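Local coordinates for nucleoside 2-deoxyribosyltransferase (Enterococcus faecalis, PDB 7M5H), which belongs to the nucleoside 2-deoxyribosyltransferase family and probably cleaves the N-glycosidic bond of a deoxynucleotide such as 5-hydroxymethyl-dUMP, at residues 151-154 and 155-159. Numbering follows the deposited sequence.
Sequences EDLL and EEIKQ
Leu153 and Ile157 meet in a local i to i+4 contact within the C-terminal helix 150-159, an amphipathic helix packed over the last two strands, 100-103 and 144-147, of the parallel sheet and against helix 16-30. The two side chains run side by side in the same direction, CD1 of Leu153 lying 4.1 Å from CD1 of Ile157. Their torsions differ: CG of Leu153 stands anti to its backbone N (chi1 174°), whereas in Ile157 CG1 is anti to the carbonyl carbon and passes 3.2 Å from Leu153 O. Leu153 O also accepts the amide of Ile157, N to O 3.0 Å, one rung of the regular alpha-helical ladder that also links Glu155 to Glu151, Glu156 to Asp152 and Lys158 to Leu154. In this Rossmann-like fold the pair forms the buried face of the helix: Leu153 rests on Val101, Leu103 and Val147 of two neighbouring strands and on Leu25 of helix 16-30, and Ile157 on Ile29 of that helix. Leu154, turned further round the helix, packs on Gln28 and Ile29.

The exposed face is polar. A bend at chi2 (66°) curls Glu155 so that its carboxylate meets Lys158 and Gln159, three and four residues on. Glu155 OE2 receives NE2 of Gln159 at 3.0 Å in a nearly straight bond (169°); this oxygen is met nearly along its own C-O axis and lies in the amide plane of Gln159. Glu155 OE1 makes a long salt bridge to NZ of Lys158, 3.9 Å away. Between these faces, Glu156 sends its carboxylate to a salt bridge with Arg160, just beyond the last residue of the helix.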
ATOM      1  N   GLU B 151      22.545   0.539 -13.276  1.00 51.00           N
ATOM      2  CA  GLU B 151      23.959   0.270 -13.521  1.00 54.31           C
ATOM      3  C   GLU B 151      24.525  -0.674 -12.470  1.00 51.31           C
ATOM      4  O   GLU B 151      25.195  -1.659 -12.798  1.00 52.39           O
ATOM      5  CB  GLU B 151      24.743   1.583 -13.543  1.00 55.97           C
ATOM      6  CG  GLU B 151      26.246   1.413 -13.399  1.00 74.28           C
ATOM      7  CD  GLU B 151      26.956   2.729 -13.155  1.00 88.26           C
ATOM      8  OE1 GLU B 151      26.391   3.782 -13.517  1.00 90.38           O
ATOM      9  OE2 GLU B 151      28.072   2.713 -12.592  1.00 93.40           O
ATOM     10  N   ASP B 152      24.261  -0.392 -11.191  1.00 48.56           N
ATOM     11  CA  ASP B 152      24.778  -1.253 -10.134  1.00 52.23           C
ATOM     12  C   ASP B 152      24.098  -2.615 -10.135  1.00 51.33           C
ATOM     13  O   ASP B 152      24.705  -3.609  -9.717  1.00 50.29           O
ATOM     14  CB  ASP B 152      24.618  -0.575  -8.773  1.00 53.51           C
ATOM     15  CG  ASP B 152      25.358   0.745  -8.690  1.00 56.05           C
ATOM     16  OD1 ASP B 152      26.303   0.948  -9.480  1.00 56.93           O
ATOM     17  OD2 ASP B 152      24.996   1.579  -7.834  1.00 55.15           O
ATOM     18  N   LEU B 153      22.847  -2.686 -10.595  1.00 45.89           N
ATOM     19  CA  LEU B 153      22.168  -3.974 -10.694  1.00 42.26           C
ATOM     20  C   LEU B 153      22.854  -4.874 -11.714  1.00 54.30           C
ATOM     21  O   LEU B 153      23.153  -6.039 -11.430  1.00 50.11           O
ATOM     22  CB  LEU B 153      20.698  -3.766 -11.062  1.00 46.24           C
ATOM     23  CG  LEU B 153      19.896  -5.040 -11.338  1.00 49.90           C
ATOM     24  CD1 LEU B 153      19.791  -5.892 -10.082  1.00 45.44           C
ATOM     25  CD2 LEU B 153      18.517  -4.704 -11.884  1.00 44.83           C
ATOM     26  N   LEU B 154      23.114  -4.345 -12.911  1.00 49.85           N
ATOM     27  CA  LEU B 154      23.788  -5.130 -13.941  1.00 55.28           C
ATOM     28  C   LEU B 154      25.207  -5.486 -13.520  1.00 51.88           C
ATOM     29  O   LEU B 154      25.677  -6.601 -13.774  1.00 52.84           O
ATOM     30  CB  LEU B 154      23.797  -4.359 -15.260  1.00 55.93           C
ATOM     31  CG  LEU B 154      22.434  -3.956 -15.827  1.00 54.91           C
ATOM     32  CD1 LEU B 154      22.600  -2.898 -16.904  1.00 62.12           C
ATOM     33  CD2 LEU B 154      21.700  -5.169 -16.379  1.00 58.61           C
ATOM     34  N   GLU B 155      25.906  -4.548 -12.875  1.00 52.07           N
ATOM     35  CA  GLU B 155      27.263  -4.821 -12.414  1.00 54.73           C
ATOM     36  C   GLU B 155      27.277  -5.927 -11.366  1.00 50.83           C
ATOM     37  O   GLU B 155      28.157  -6.796 -11.381  1.00 56.36           O
ATOM     38  CB  GLU B 155      27.893  -3.543 -11.859  1.00 54.05           C
ATOM     39  CG  GLU B 155      29.309  -3.725 -11.345  1.00 60.65           C
ATOM     40  CD  GLU B 155      30.289  -4.068 -12.449  1.00 68.77           C
ATOM     41  OE1 GLU B 155      30.248  -3.408 -13.509  1.00 76.97           O
ATOM     42  OE2 GLU B 155      31.095  -5.002 -12.259  1.00 74.69           O
ATOM     43  N   GLU B 156      26.305  -5.916 -10.451  1.00 51.17           N
ATOM     44  CA  GLU B 156      26.236  -6.952  -9.427  1.00 54.19           C
ATOM     45  C   GLU B 156      25.892  -8.308 -10.031  1.00 56.96           C
ATOM     46  O   GLU B 156      26.414  -9.341  -9.591  1.00 53.94           O
ATOM     47  CB  GLU B 156      25.214  -6.564  -8.359  1.00 43.37           C
ATOM     48  CG  GLU B 156      25.047  -7.589  -7.250  1.00 50.10           C
ATOM     49  CD  GLU B 156      26.283  -7.719  -6.382  1.00 54.05           C
ATOM     50  OE1 GLU B 156      27.041  -6.732  -6.271  1.00 53.72           O
ATOM     51  OE2 GLU B 156      26.499  -8.809  -5.811  1.00 53.83           O
ATOM     52  N   ILE B 157      25.016  -8.326 -11.038  1.00 53.20           N
ATOM     53  CA  ILE B 157      24.656  -9.579 -11.692  1.00 53.18           C
ATOM     54  C   ILE B 157      25.861 -10.175 -12.409  1.00 55.29           C
ATOM     55  O   ILE B 157      26.071 -11.394 -12.392  1.00 56.67           O
ATOM     56  CB  ILE B 157      23.473  -9.358 -12.654  1.00 58.11           C
ATOM     57  CG1 ILE B 157      22.189  -9.080 -11.867  1.00 49.76           C
ATOM     58  CG2 ILE B 157      23.289 -10.557 -13.576  1.00 51.36           C
ATOM     59  CD1 ILE B 157      20.981  -8.813 -12.740  1.00 56.78           C
ATOM     60  N   LYS B 158      26.677  -9.328 -13.043  1.00 55.63           N
ATOM     61  CA  LYS B 158      27.856  -9.821 -13.747  1.00 61.85           C
ATOM     62  C   LYS B 158      28.831 -10.493 -12.787  1.00 62.42           C
ATOM     63  O   LYS B 158      29.381 -11.557 -13.093  1.00 57.60           O
ATOM     64  CB  LYS B 158      28.541  -8.676 -14.492  1.00 58.96           C
ATOM     65  CG  LYS B 158      28.370  -8.723 -16.001  1.00 74.49           C
ATOM     66  CD  LYS B 158      29.286  -7.722 -16.689  1.00 87.58           C
ATOM     67  CE  LYS B 158      29.023  -6.306 -16.201  1.00 86.01           C
ATOM     68  NZ  LYS B 158      29.908  -5.318 -16.879  1.00 90.42           N
ATOM     69  N   GLN B 159      29.050  -9.887 -11.618  1.00 59.90           N
ATOM     70  CA  GLN B 159      29.953 -10.450 -10.619  1.00 64.72           C
ATOM     71  C   GLN B 159      29.469 -11.790 -10.079  1.00 64.83           C
ATOM     72  O   GLN B 159      30.290 -12.588  -9.614  1.00 66.54           O
ATOM     73  CB  GLN B 159      30.135  -9.467  -9.459  1.00 62.92           C
ATOM     74  CG  GLN B 159      30.721  -8.118  -9.854  1.00 56.77           C
ATOM     75  CD  GLN B 159      32.182  -8.203 -10.240  1.00 68.28           C
ATOM     76  OE1 GLN B 159      32.900  -9.104  -9.807  1.00 73.47           O
ATOM     77  NE2 GLN B 159      32.632  -7.264 -11.066  1.00 69.69           N
TER